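Local coordinates for SmhB (Serratia marcescens, PDB 6ZZ5), which forms one component of the tripartite alpha-pore-forming toxin Smh, represented here by its soluble form, at residues E62-D67 / R125-L130; N13-Q18 / V275-Q280; S290-L295 / Q311-A316; G190-A195 / K332-G337. One frame throughout, in Å; residues are numbered along the deposited sequence. Where two conformers were deposited one is given.

Contact 1: E62-D67 / R125-L130. With SO4 (sulfate ion), chain E.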
loop_
_atom_site.group_PDB
_atom_site.type_symbol
_atom_site.label_atom_id
_atom_site.label_comp_id
_atom_site.label_asym_id
_atom_site.label_seq_id
_atom_site.Cartn_x
_atom_site.Cartn_y
_atom_site.Cartn_z
ATOM N N GLU A 62 -12.383 -0.868 -4.570
ATOM C CA GLU A 62 -13.362 -0.228 -3.642
ATOM C C GLU A 62 -13.316 -0.967 -2.300
ATOM O O GLU A 62 -13.395 -0.322 -1.228
ATOM C CB GLU A 62 -14.773 -0.278 -4.227
ATOM C CG GLU A 62 -15.838 0.345 -3.344
ATOM C CD GLU A 62 -15.821 1.861 -3.346
ATOM O OE1 GLU A 62 -14.805 2.444 -3.833
ATOM O OE2 GLU A 62 -16.815 2.476 -2.833
ATOM N N HIS A 63 -13.237 -2.286 -2.326
ATOM C CA HIS A 63 -13.194 -3.080 -1.065
ATOM C C HIS A 63 -11.933 -2.680 -0.265
ATOM O O HIS A 63 -12.009 -2.423 0.947
ATOM C CB HIS A 63 -13.280 -4.556 -1.389
ATOM C CG HIS A 63 -13.147 -5.419 -0.183
ATOM N ND1 HIS A 63 -13.943 -5.223 0.967
ATOM C CD2 HIS A 63 -12.322 -6.456 0.070
ATOM C CE1 HIS A 63 -13.614 -6.138 1.857
ATOM N NE2 HIS A 63 -12.611 -6.895 1.321
ATOM N N TYR A 64 -10.789 -2.587 -0.930
ATOM C CA TYR A 64 -9.559 -2.112 -0.266
ATOM C C TYR A 64 -9.833 -0.736 0.347
ATOM O O TYR A 64 -9.589 -0.512 1.574
ATOM C CB TYR A 64 -8.332 -2.064 -1.188
ATOM C CG TYR A 64 -7.199 -1.549 -0.355
ATOM C CD1 TYR A 64 -6.505 -2.397 0.494
ATOM C CD2 TYR A 64 -6.885 -0.210 -0.344
ATOM C CE1 TYR A 64 -5.543 -1.893 1.355
ATOM C CE2 TYR A 64 -5.885 0.291 0.458
ATOM C CZ TYR A 64 -5.253 -0.552 1.352
ATOM O OH TYR A 64 -4.299 -0.080 2.222
ATOM N N LEU A 65 -10.306 0.200 -0.484
ATOM C CA LEU A 65 -10.364 1.632 -0.104
ATOM C C LEU A 65 -11.346 1.789 1.062
ATOM O O LEU A 65 -11.031 2.554 1.982
ATOM C CB LEU A 65 -10.789 2.494 -1.288
ATOM C CG LEU A 65 -9.741 2.657 -2.398
ATOM C CD1 LEU A 65 -10.337 3.388 -3.614
ATOM C CD2 LEU A 65 -8.548 3.466 -1.898
ATOM N N LYS A 66 -12.502 1.138 0.995
ATOM C CA LYS A 66 -13.637 1.415 1.890
ATOM C C LYS A 66 -13.485 0.555 3.137
ATOM O O LYS A 66 -13.879 0.983 4.244
ATOM C CB LYS A 66 -14.992 1.220 1.182
ATOM C CG LYS A 66 -15.363 2.276 0.141
ATOM C CD LYS A 66 -15.291 3.759 0.608
ATOM C CE LYS A 66 -15.376 4.819 -0.488
ATOM N NZ LYS A 66 -14.065 5.470 -0.777
ATOM N N ASP A 67 -12.937 -0.643 3.020
ATOM C CA ASP A 67 -13.098 -1.608 4.139
ATOM C C ASP A 67 -11.730 -1.877 4.736
ATOM O O ASP A 67 -11.677 -2.353 5.849
ATOM C CB ASP A 67 -13.798 -2.897 3.684
ATOM C CG ASP A 67 -15.152 -2.691 3.060
ATOM O OD1 ASP A 67 -15.935 -1.886 3.605
ATOM O OD2 ASP A 67 -15.415 -3.327 2.042
ATOM N N ARG A 125 -6.071 -11.121 7.686
ATOM C CA ARG A 125 -6.948 -12.124 7.053
ATOM C C ARG A 125 -7.792 -11.450 5.957
ATOM O O ARG A 125 -8.015 -12.060 4.896
ATOM C CB ARG A 125 -7.864 -12.809 8.055
ATOM C CG ARG A 125 -7.221 -13.727 9.085
ATOM C CD ARG A 125 -8.287 -14.102 10.155
ATOM N NE ARG A 125 -7.526 -14.655 11.246
ATOM C CZ ARG A 125 -7.442 -14.206 12.484
ATOM N NH1 ARG A 125 -8.239 -13.275 12.950
ATOM N NH2 ARG A 125 -6.632 -14.833 13.315
ATOM N N THR A 126 -8.279 -10.234 6.174
ATOM C CA THR A 126 -9.127 -9.529 5.207
ATOM C C THR A 126 -8.290 -9.230 3.948
ATOM O O THR A 126 -8.789 -9.496 2.799
ATOM C CB THR A 126 -9.738 -8.245 5.776
ATOM O OG1 THR A 126 -10.471 -8.665 6.922
ATOM C CG2 THR A 126 -10.665 -7.566 4.794
ATOM N N ILE A 127 -7.085 -8.731 4.122
ATOM C CA ILE A 127 -6.226 -8.410 2.936
ATOM C C ILE A 127 -5.775 -9.727 2.282
ATOM O O ILE A 127 -5.666 -9.739 1.047
ATOM C CB ILE A 127 -5.074 -7.412 3.258
ATOM C CG1 ILE A 127 -4.397 -6.863 1.995
ATOM C CG2 ILE A 127 -3.986 -8.000 4.137
ATOM C CD1 ILE A 127 -5.294 -6.319 0.959
ATOM N N GLY A 128 -5.526 -10.783 3.052
ATOM C CA GLY A 128 -5.235 -12.137 2.557
ATOM C C GLY A 128 -6.343 -12.648 1.644
ATOM O O GLY A 128 -6.045 -13.171 0.544
ATOM N N SER A 129 -7.597 -12.456 2.021
ATOM C CA SER A 129 -8.768 -12.928 1.222
ATOM C C SER A 129 -8.830 -12.113 -0.074
ATOM O O SER A 129 -9.089 -12.681 -1.137
ATOM C CB SER A 129 -10.062 -12.788 1.973
ATOM O OG SER A 129 -10.097 -13.706 3.029
ATOM N N LEU A 130 -8.549 -10.824 0.017
ATOM C CA LEU A 130 -8.612 -9.918 -1.150
ATOM C C LEU A 130 -7.483 -10.300 -2.118
ATOM O O LEU A 130 -7.747 -10.405 -3.313
ATOM C CB LEU A 130 -8.512 -8.463 -0.715
ATOM C CG LEU A 130 -8.374 -7.480 -1.886
ATOM C CD1 LEU A 130 -9.599 -7.561 -2.817
ATOM C CD2 LEU A 130 -8.105 -6.075 -1.397
HETATM S S SO4 E . -5.067 -17.391 10.743
HETATM O O1 SO4 E . -6.459 -17.018 10.589
HETATM O O2 SO4 E . -4.609 -17.018 12.055
HETATM O O3 SO4 E . -4.915 -18.815 10.567
HETATM O O4 SO4 E . -4.302 -16.713 9.736
HETATM O O HOH W 1 -11.314 -9.184 1.827
#

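Contact 2: N13-Q18 / V275-Q280. With EDO (1,2-ethanediol), chain H.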
loop_
_atom_site.group_PDB
_atom_site.type_symbol
_atom_site.label_atom_id
_atom_site.label_comp_id
_atom_site.label_asym_id
_atom_site.label_seq_id
_atom_site.Cartn_x
_atom_site.Cartn_y
_atom_site.Cartn_z
ATOM N N ASN A 13 5.575 1.735 10.295
ATOM C CA ASN A 13 6.164 2.546 9.205
ATOM C C ASN A 13 5.959 1.801 7.865
ATOM O O ASN A 13 5.521 2.469 6.894
ATOM C CB ASN A 13 7.642 2.856 9.426
ATOM C CG ASN A 13 7.896 3.843 10.557
ATOM O OD1 ASN A 13 6.979 4.535 11.005
ATOM N ND2 ASN A 13 9.154 3.940 10.974
ATOM N N ALA A 14 6.218 0.486 7.825
ATOM C CA ALA A 14 6.167 -0.309 6.572
ATOM C C ALA A 14 4.712 -0.440 6.112
ATOM O O ALA A 14 4.450 -0.265 4.919
ATOM C CB ALA A 14 6.827 -1.651 6.759
ATOM N N GLN A 15 3.764 -0.669 7.036
ATOM C CA GLN A 15 2.384 -0.923 6.624
ATOM C C GLN A 15 1.760 0.388 6.171
ATOM O O GLN A 15 1.019 0.366 5.214
ATOM C CB GLN A 15 1.530 -1.470 7.741
ATOM C CG GLN A 15 0.164 -1.888 7.272
ATOM C CD GLN A 15 -0.642 -2.616 8.326
ATOM O OE1 GLN A 15 -0.755 -2.218 9.474
ATOM N NE2 GLN A 15 -1.296 -3.673 7.899
ATOM N N SER A 16 2.034 1.485 6.917
ATOM C CA SER A 16 1.511 2.836 6.604
ATOM C C SER A 16 1.979 3.334 5.221
ATOM O O SER A 16 1.164 3.868 4.449
ATOM C CB SER A 16 1.878 3.777 7.711
ATOM O OG SER A 16 1.194 3.317 8.873
ATOM N N SER A 17 3.246 3.169 4.911
ATOM C CA SER A 17 3.834 3.635 3.632
ATOM C C SER A 17 3.259 2.766 2.503
ATOM O O SER A 17 2.771 3.328 1.517
ATOM C CB SER A 17 5.345 3.591 3.673
ATOM O OG SER A 17 5.797 2.334 4.056
ATOM N N GLN A 18 3.195 1.456 2.717
ATOM C CA GLN A 18 2.631 0.541 1.687
ATOM C C GLN A 18 1.154 0.848 1.457
ATOM O O GLN A 18 0.717 0.807 0.292
ATOM C CB GLN A 18 2.852 -0.926 2.037
ATOM C CG GLN A 18 2.676 -1.841 0.834
ATOM C CD GLN A 18 1.225 -2.158 0.577
ATOM O OE1 GLN A 18 0.396 -2.206 1.492
ATOM N NE2 GLN A 18 0.909 -2.423 -0.690
ATOM N N VAL A 275 -0.375 -7.762 2.225
ATOM C CA VAL A 275 -0.387 -8.988 3.089
ATOM C C VAL A 275 0.922 -9.049 3.890
ATOM O O VAL A 275 0.864 -9.351 5.133
ATOM C CB VAL A 275 -0.575 -10.311 2.314
ATOM C CG1 VAL A 275 -0.413 -11.532 3.225
ATOM C CG2 VAL A 275 -1.902 -10.343 1.612
ATOM N N THR A 276 2.059 -8.915 3.199
ATOM C CA THR A 276 3.390 -8.939 3.839
ATOM C C THR A 276 3.439 -7.897 4.961
ATOM O O THR A 276 3.795 -8.258 6.089
ATOM C CB THR A 276 4.528 -8.763 2.839
ATOM O OG1 THR A 276 4.362 -9.812 1.894
ATOM C CG2 THR A 276 5.893 -8.853 3.475
ATOM N N ALA A 277 3.104 -6.664 4.675
ATOM C CA ALA A 277 3.106 -5.587 5.709
ATOM C C ALA A 277 2.174 -5.947 6.871
ATOM O O ALA A 277 2.525 -5.704 8.044
ATOM C CB ALA A 277 2.767 -4.253 5.102
ATOM N N ALA A 278 0.985 -6.488 6.588
ATOM C CA ALA A 278 -0.004 -6.819 7.623
ATOM C C ALA A 278 0.509 -7.979 8.496
ATOM O O ALA A 278 0.275 -7.961 9.702
ATOM C CB ALA A 278 -1.364 -7.110 7.039
ATOM N N THR A 279 1.178 -8.949 7.898
ATOM C CA THR A 279 1.803 -10.067 8.605
ATOM C C THR A 279 2.904 -9.513 9.521
ATOM O O THR A 279 2.922 -9.876 10.704
ATOM C CB THR A 279 2.332 -11.127 7.623
ATOM O OG1 THR A 279 1.181 -11.498 6.866
ATOM C CG2 THR A 279 2.988 -12.301 8.300
ATOM N N GLN A 280 3.810 -8.705 9.001
ATOM C CA GLN A 280 4.871 -8.070 9.837
ATOM C C GLN A 280 4.195 -7.313 11.010
ATOM O O GLN A 280 4.631 -7.473 12.145
ATOM C CB GLN A 280 5.750 -7.200 8.950
ATOM C CG GLN A 280 6.807 -6.410 9.705
ATOM C CD GLN A 280 7.645 -5.430 8.898
ATOM O OE1 GLN A 280 7.360 -5.105 7.760
ATOM N NE2 GLN A 280 8.635 -4.833 9.551
HETATM C C1 EDO H . 6.818 -6.606 -0.555
HETATM O O1 EDO H . 6.989 -5.918 0.676
HETATM C C2 EDO H . 6.969 -8.072 -0.373
HETATM O O2 EDO H . 5.806 -8.815 -0.685
#

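Contact 3: S290-L295 / Q311-A316. With EDO (1,2-ethanediol), chain I; EDO (1,2-ethanediol), chain J.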
loop_
_atom_site.group_PDB
_atom_site.type_symbol
_atom_site.label_atom_id
_atom_site.label_comp_id
_atom_site.label_asym_id
_atom_site.label_seq_id
_atom_site.Cartn_x
_atom_site.Cartn_y
_atom_site.Cartn_z
ATOM N N SER A 290 3.228 -11.185 23.913
ATOM C CA SER A 290 4.060 -12.266 24.498
ATOM C C SER A 290 4.929 -11.701 25.619
ATOM O O SER A 290 5.006 -12.346 26.705
ATOM C CB SER A 290 4.914 -12.926 23.469
ATOM O OG SER A 290 4.136 -13.784 22.677
ATOM N N GLU A 291 5.561 -10.553 25.371
ATOM C CA GLU A 291 6.389 -9.931 26.419
ATOM C C GLU A 291 5.497 -9.599 27.627
ATOM O O GLU A 291 5.903 -9.913 28.797
ATOM C CB GLU A 291 7.163 -8.715 25.929
ATOM C CG GLU A 291 8.103 -8.214 27.013
ATOM C CD GLU A 291 9.029 -7.025 26.759
ATOM O OE1 GLU A 291 9.371 -6.727 25.580
ATOM O OE2 GLU A 291 9.440 -6.398 27.772
ATOM N N LEU A 292 4.377 -8.934 27.418
ATOM C CA LEU A 292 3.560 -8.446 28.553
ATOM C C LEU A 292 3.023 -9.639 29.337
ATOM O O LEU A 292 2.944 -9.547 30.590
ATOM C CB LEU A 292 2.410 -7.590 28.013
ATOM C CG LEU A 292 2.857 -6.271 27.409
ATOM C CD1 LEU A 292 1.663 -5.640 26.707
ATOM C CD2 LEU A 292 3.353 -5.348 28.529
ATOM N N GLU A 293 2.597 -10.704 28.644
ATOM C CA GLU A 293 2.109 -11.939 29.300
ATOM C C GLU A 293 3.245 -12.572 30.108
ATOM O O GLU A 293 2.981 -13.006 31.222
ATOM C CB GLU A 293 1.535 -12.939 28.292
ATOM C CG GLU A 293 0.172 -12.493 27.778
ATOM C CD GLU A 293 -0.356 -13.171 26.519
ATOM O OE1 GLU A 293 0.284 -14.117 26.065
ATOM O OE2 GLU A 293 -1.411 -12.713 25.986
ATOM N N THR A 294 4.461 -12.608 29.568
ATOM C CA THR A 294 5.631 -13.169 30.284
ATOM C C THR A 294 5.925 -12.370 31.561
ATOM O O THR A 294 6.191 -13.013 32.625
ATOM C CB THR A 294 6.834 -13.317 29.355
ATOM O OG1 THR A 294 6.343 -14.100 28.275
ATOM C CG2 THR A 294 7.967 -14.088 29.996
ATOM N N LEU A 295 5.901 -11.051 31.488
ATOM C CA LEU A 295 6.107 -10.195 32.674
ATOM C C LEU A 295 5.078 -10.554 33.744
ATOM O O LEU A 295 5.454 -10.691 34.942
ATOM C CB LEU A 295 6.030 -8.722 32.278
ATOM C CG LEU A 295 7.158 -8.233 31.354
ATOM C CD1 LEU A 295 6.835 -6.851 30.834
ATOM C CD2 LEU A 295 8.524 -8.216 32.036
ATOM N N GLN A 311 12.293 -0.515 36.741
ATOM C CA GLN A 311 13.455 -0.329 35.831
ATOM C C GLN A 311 12.947 -0.406 34.389
ATOM O O GLN A 311 13.275 0.484 33.563
ATOM C CB GLN A 311 14.562 -1.370 36.084
ATOM C CG GLN A 311 15.891 -1.158 35.336
ATOM C CD GLN A 311 15.941 -1.432 33.832
ATOM O OE1 GLN A 311 15.284 -2.359 33.309
ATOM N NE2 GLN A 311 16.715 -0.610 33.102
ATOM N N LEU A 312 12.176 -1.446 34.067
ATOM C CA LEU A 312 11.807 -1.742 32.675
ATOM C C LEU A 312 10.902 -0.640 32.129
ATOM O O LEU A 312 11.149 -0.153 31.004
ATOM C CB LEU A 312 11.108 -3.088 32.636
ATOM C CG LEU A 312 10.668 -3.504 31.232
ATOM C CD1 LEU A 312 11.872 -3.777 30.371
ATOM C CD2 LEU A 312 9.805 -4.735 31.325
ATOM N N PHE A 313 9.915 -0.229 32.897
ATOM C CA PHE A 313 8.911 0.763 32.447
ATOM C C PHE A 313 9.490 2.181 32.513
ATOM O O PHE A 313 9.139 2.971 31.633
ATOM C CB PHE A 313 7.596 0.577 33.202
ATOM C CG PHE A 313 6.784 -0.545 32.616
ATOM C CD1 PHE A 313 5.971 -0.327 31.531
ATOM C CD2 PHE A 313 6.871 -1.839 33.103
ATOM C CE1 PHE A 313 5.213 -1.362 30.996
ATOM C CE2 PHE A 313 6.155 -2.876 32.540
ATOM C CZ PHE A 313 5.316 -2.648 31.482
ATOM N N LEU A 314 10.325 2.530 33.484
ATOM C CA LEU A 314 10.970 3.868 33.419
ATOM C C LEU A 314 11.850 3.923 32.178
ATOM O O LEU A 314 11.664 4.830 31.421
ATOM C CB LEU A 314 11.757 4.167 34.683
ATOM C CG LEU A 314 10.939 4.391 35.960
ATOM C CD1 LEU A 314 11.814 4.333 37.197
ATOM C CD2 LEU A 314 10.223 5.727 35.920
ATOM N N THR A 315 12.744 2.942 31.948
ATOM C CA THR A 315 13.621 2.906 30.751
ATOM C C THR A 315 12.786 2.932 29.458
ATOM O O THR A 315 13.151 3.722 28.507
ATOM C CB THR A 315 14.608 1.731 30.868
ATOM O OG1 THR A 315 15.266 1.995 32.114
ATOM C CG2 THR A 315 15.593 1.640 29.724
ATOM N N ALA A 316 11.785 2.069 29.322
ATOM C CA ALA A 316 10.938 2.064 28.123
ATOM C C ALA A 316 10.459 3.498 27.810
ATOM O O ALA A 316 10.652 3.976 26.662
ATOM C CB ALA A 316 9.753 1.153 28.289
HETATM C C1 EDO I . 7.824 -3.107 28.048
HETATM O O1 EDO I . 9.135 -3.359 27.569
HETATM C C2 EDO I . 6.800 -3.473 27.050
HETATM O O2 EDO I . 6.926 -2.710 25.865
HETATM C C1 EDO J . 13.180 -4.476 26.082
HETATM O O1 EDO J . 13.103 -3.552 25.007
HETATM C C2 EDO J . 12.100 -5.469 25.982
HETATM O O2 EDO J . 10.922 -4.881 25.451
#

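Contact 4: G190-A195 / K332-G337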
loop_
_atom_site.group_PDB
_atom_site.type_symbol
_atom_site.label_atom_id
_atom_site.label_comp_id
_atom_site.label_asym_id
_atom_site.label_seq_id
_atom_site.Cartn_x
_atom_site.Cartn_y
_atom_site.Cartn_z
ATOM N N GLY A 190 5.252 17.668 5.888
ATOM C CA GLY A 190 5.318 17.233 4.501
ATOM C C GLY A 190 4.004 16.592 4.080
ATOM O O GLY A 190 3.074 16.428 4.883
ATOM N N ALA A 191 3.937 16.251 2.815
ATOM C CA ALA A 191 2.765 15.583 2.241
ATOM C C ALA A 191 3.230 14.604 1.168
ATOM O O ALA A 191 4.377 14.705 0.669
ATOM C CB ALA A 191 1.803 16.612 1.679
ATOM N N ILE A 192 2.352 13.659 0.858
ATOM C CA ILE A 192 2.473 12.749 -0.289
ATOM C C ILE A 192 1.580 13.322 -1.399
ATOM O O ILE A 192 0.446 13.653 -1.122
ATOM C CB ILE A 192 2.116 11.332 0.152
ATOM C CG1 ILE A 192 3.066 10.884 1.270
ATOM C CG2 ILE A 192 2.114 10.370 -1.030
ATOM C CD1 ILE A 192 4.464 10.747 0.818
ATOM N N VAL A 193 2.115 13.482 -2.595
ATOM C CA VAL A 193 1.377 14.039 -3.761
ATOM C C VAL A 193 1.186 12.903 -4.765
ATOM O O VAL A 193 2.229 12.201 -5.064
ATOM C CB VAL A 193 2.177 15.172 -4.417
ATOM C CG1 VAL A 193 1.417 15.724 -5.610
ATOM C CG2 VAL A 193 2.480 16.274 -3.415
ATOM N N THR A 194 0.002 12.797 -5.352
ATOM C CA THR A 194 -0.351 11.650 -6.222
ATOM C C THR A 194 -1.005 12.173 -7.483
ATOM O O THR A 194 -1.560 13.302 -7.510
ATOM C CB THR A 194 -1.234 10.595 -5.524
ATOM O OG1 THR A 194 -2.528 11.123 -5.238
ATOM C CG2 THR A 194 -0.645 10.135 -4.226
ATOM N N ALA A 195 -0.854 11.368 -8.533
ATOM C CA ALA A 195 -1.416 11.655 -9.842
ATOM C C ALA A 195 -1.622 10.342 -10.559
ATOM O O ALA A 195 -0.866 9.365 -10.284
ATOM C CB ALA A 195 -0.510 12.579 -10.608
ATOM N N LYS A 332 -0.616 9.595 10.970
ATOM C CA LYS A 332 -2.057 9.920 10.815
ATOM C C LYS A 332 -2.242 11.175 9.944
ATOM O O LYS A 332 -3.169 11.188 9.084
ATOM C CB LYS A 332 -2.704 9.984 12.189
ATOM C CG LYS A 332 -2.912 8.589 12.785
ATOM C CD LYS A 332 -3.223 8.625 14.280
ATOM C CE LYS A 332 -4.497 9.368 14.546
ATOM N NZ LYS A 332 -5.552 8.423 14.911
ATOM N N GLN A 333 -1.450 12.210 10.177
ATOM C CA GLN A 333 -1.526 13.485 9.419
ATOM C C GLN A 333 -1.212 13.223 7.941
ATOM O O GLN A 333 -1.915 13.718 7.053
ATOM C CB GLN A 333 -0.535 14.518 9.968
ATOM C CG GLN A 333 -0.929 15.152 11.297
ATOM C CD GLN A 333 0.104 16.192 11.677
ATOM O OE1 GLN A 333 1.302 15.915 11.720
ATOM N NE2 GLN A 333 -0.342 17.415 11.862
ATOM N N GLN A 334 -0.156 12.485 7.663
ATOM C CA GLN A 334 0.218 12.161 6.252
ATOM C C GLN A 334 -0.887 11.382 5.547
ATOM O O GLN A 334 -1.145 11.659 4.403
ATOM C CB GLN A 334 1.476 11.314 6.186
ATOM C CG GLN A 334 2.672 12.111 6.600
ATOM C CD GLN A 334 3.403 12.861 5.519
ATOM O OE1 GLN A 334 2.992 12.944 4.351
ATOM N NE2 GLN A 334 4.493 13.468 5.974
ATOM N N MET A 335 -1.486 10.402 6.219
ATOM C CA MET A 335 -2.514 9.528 5.614
ATOM C C MET A 335 -3.779 10.332 5.359
ATOM O O MET A 335 -4.431 10.069 4.347
ATOM C CB MET A 335 -2.758 8.287 6.478
ATOM C CG MET A 335 -1.503 7.427 6.483
ATOM S SD MET A 335 -1.711 5.835 7.278
ATOM C CE MET A 335 -2.483 4.985 5.892
ATOM N N ALA A 336 -4.084 11.322 6.182
ATOM C CA ALA A 336 -5.263 12.178 5.972
ATOM C C ALA A 336 -4.949 13.283 4.952
ATOM O O ALA A 336 -5.859 13.869 4.440
ATOM C CB ALA A 336 -5.743 12.739 7.294
ATOM N N GLY A 337 -3.696 13.567 4.649
ATOM C CA GLY A 337 -3.315 14.828 3.968
ATOM C C GLY A 337 -2.798 14.574 2.557
ATOM O O GLY A 337 -2.207 15.490 1.971
HETATM O O HOH W 2 6.153 13.697 2.943
HETATM O O HOH W 3 0.389 13.402 2.974
#

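Contact 1: E62-D67 / R125-L130
His63 reaches from helix 62-67 toward helix 125-130, which runs nearly antiparallel to it (167°) with the axes 11.2 Å apart. With CG anti to the backbone N (chi1 176°), the imidazole stands across the gap, and NE2 lies 2.7 Å from a water that also bonds to Thr126 O, as donor. On the other side of the ring, His63 ND1 donates to Asp67 OD2 over 2.6 Å, using the anti lone pair of that carboxylate oxygen. Both partners lie in the ring plane, which fixes the rotation of the imidazole; the carboxylate would probably polarise it. The ring also has apolar company: Leu130 CD1 sits at its edge, 4.1 Å from His63 CD2, while Thr126 CG2 approaches NE2 obliquely. Thr126 OG1 is bonded within its own helix, to Asn122 O.

Tyr64 continues the seam. Its CB meets the other branch of Leu130, CD2, at 4.0 Å, so the fork of this leucine divides between the two aromatic residues. In the conformer given, one of two, Ile127 CD1 lies at the edge of the phenol, a contact that is therefore doubtful; the Tyr64 hydroxyl bonds to Gln69. Asp67 closes the segment in a wider, pi-type turn spanning 64-67.

Arg125 points elsewhere and holds a sulfate, probably from the crystallisation liquor, through NE to O1 at 2.7 Å; Arg124 grips the same ion. Within the helical bundle, Tyr64 rests on Ala19 and Ile22 of helix 4-30, while Ile127 packs on Ala274, Val275 and Ala278 of helix 252-300.

Contact 2: N13-Q18 / V275-Q280
Gln15 and Ala277 bring helices 13-18 and 275-280 together, their CA atoms only 4.8 Å apart. The helix axes approach to 8.7 Å and run roughly antiparallel, with a signed crossing angle of -153°. Small residues permit this closeness: the methyl of Ala277 abuts the opposite backbone, its CB 3.7 Å from Gln15 CA. It also lies against CB and CG at the base of the glutamine side chain. The pair belongs to the long-helix bundle of a toxin of the Bacillus haemolytic enterotoxin (HBL) family, in which helix 4-30 lies along helix 252-300. A chi1 of -173° carries Gln15 CG away from its own backbone N, and the extended chain passes the alanine to lay its amide alongside Ala278, NE2 being 3.4 Å from Ala278 CA. Ile72 and Asn75 of helix 44-92 also touch this glutamine. Three residues after Ala277, Gln280 stretches back across the groove, also fully extended, until OE1 lies 3.6 Å from Ala14 CB. On the side turned away from helix 13-18, Thr279 OG1 donates to Val275 O at 2.8 Å, coming from above the carbonyl plane. Thr276 OG1 shares a hydrogen bond with an ethanediol, probably from the crystallisation liquor.

Contact 3: S290-L295 / Q311-A316
Leu295 and Leu312 meet tip to tip in an apolar contact near one end of the elongated bundle, about 32 Å from the centre of the chain to that of the contact. Helices 290-295 and 311-316 keep their axes 13.9 Å apart, so the ends of long side chains make the contact, not the backbones. Leu312, its fork aimed outward by a chi1 of 180°, sends CD2 to within 3.7 Å of Leu295 CD1, and both methyls of Leu295 touch it. Phe313 adds a second layer: Leu292 CD2 lies at the edge of the ring, 4.5 Å from Phe313 CZ, whereas Leu295 CD1 approaches obliquely. Beside the leucines, the extended Glu291 brings OE2 to 3.9 Å from Leu312 CD2. This carboxylate oxygen is not left to the methyls alone, for it accepts a hydrogen bond of 3.1 Å from O1 of an ethanediol, probably from the crystallisation liquor. Segments 290-295 and 311-316 run roughly antiparallel (150°) on helices that follow each other in the chain: an antiparallel helical hairpin whose two arms meet through leucine and phenylalanine side chains, with helices 44-92 and 99-151 packed against Leu292 and Phe313.

Contact 4: G190-A195 / K332-G337
A single water binds Ile192 to Gln334 with three bonds: it accepts from Ile192 N at 2.9 Å and donates to Gln334 O at 2.7 Å and to Gln334 OE1 at 3.0 Å. It thereby joins the start of strand 191-196 to the C-terminal end of helix 321-336. The strand lies between 216-221 and 339-340 in a small mixed sheet set against the helical bundle; its antiparallel pair with 216-221 is consistent with the beta-tongue of ClyA-type toxins. Ile192 and Thr194 pair through their backbones with Val339, so the chain leaving the helix soon joins the sheet, parallel to strand 191-196.

Gln334 does most of the touching. Its side chain bends at chi2 (-90°), which folds the amide back against the backbone of 190-192. There OE1 lies 3.4 Å from Ala191 CA and close to Ile192 CG1, the two side chains crossing at about a right angle. NE2 is near Gly190 O, but the angle is too poor for a hydrogen bond; a second water links it only weakly to Ala191 O. The hydrogen bonds from this buried amide to the strand run through water, one of the two routes being weak. Ile192 also packs on Leu20 of helix 4-30 and on Met218 and Thr220 of strand 216-221.

At Gly337 the chain departs from helical geometry. Its N donates to Gln334 O over 3.2 Å, giving that carbonyl a second partner besides the water, and Gly337 O comes to 4.2 Å from Ala191 CB.

Contacts 1 and 2 lie in the middle of the bundle, their centres 14 Å apart, and touch through helices 99-151 and 252-300, for instance Gly128 on Val275. Together they knit helices 4-30, 44-92, 99-151 and 252-300. Contact 4, about 17 Å from contact 2 between centres, brings in helix 321-336 and the small sheet; Met335 CE reaches the backbone of Ser16. Contact 3 shares helix 252-300 with contact 2 but sits toward one end, its centre about 25 Å from that of contact 2. Along the chain contact 1 is nested within contact 2, contact 3 within contact 4, and contacts 2 and 4 interlock, so N- and C-terminal parts are woven into one elongated bundle in the soluble form.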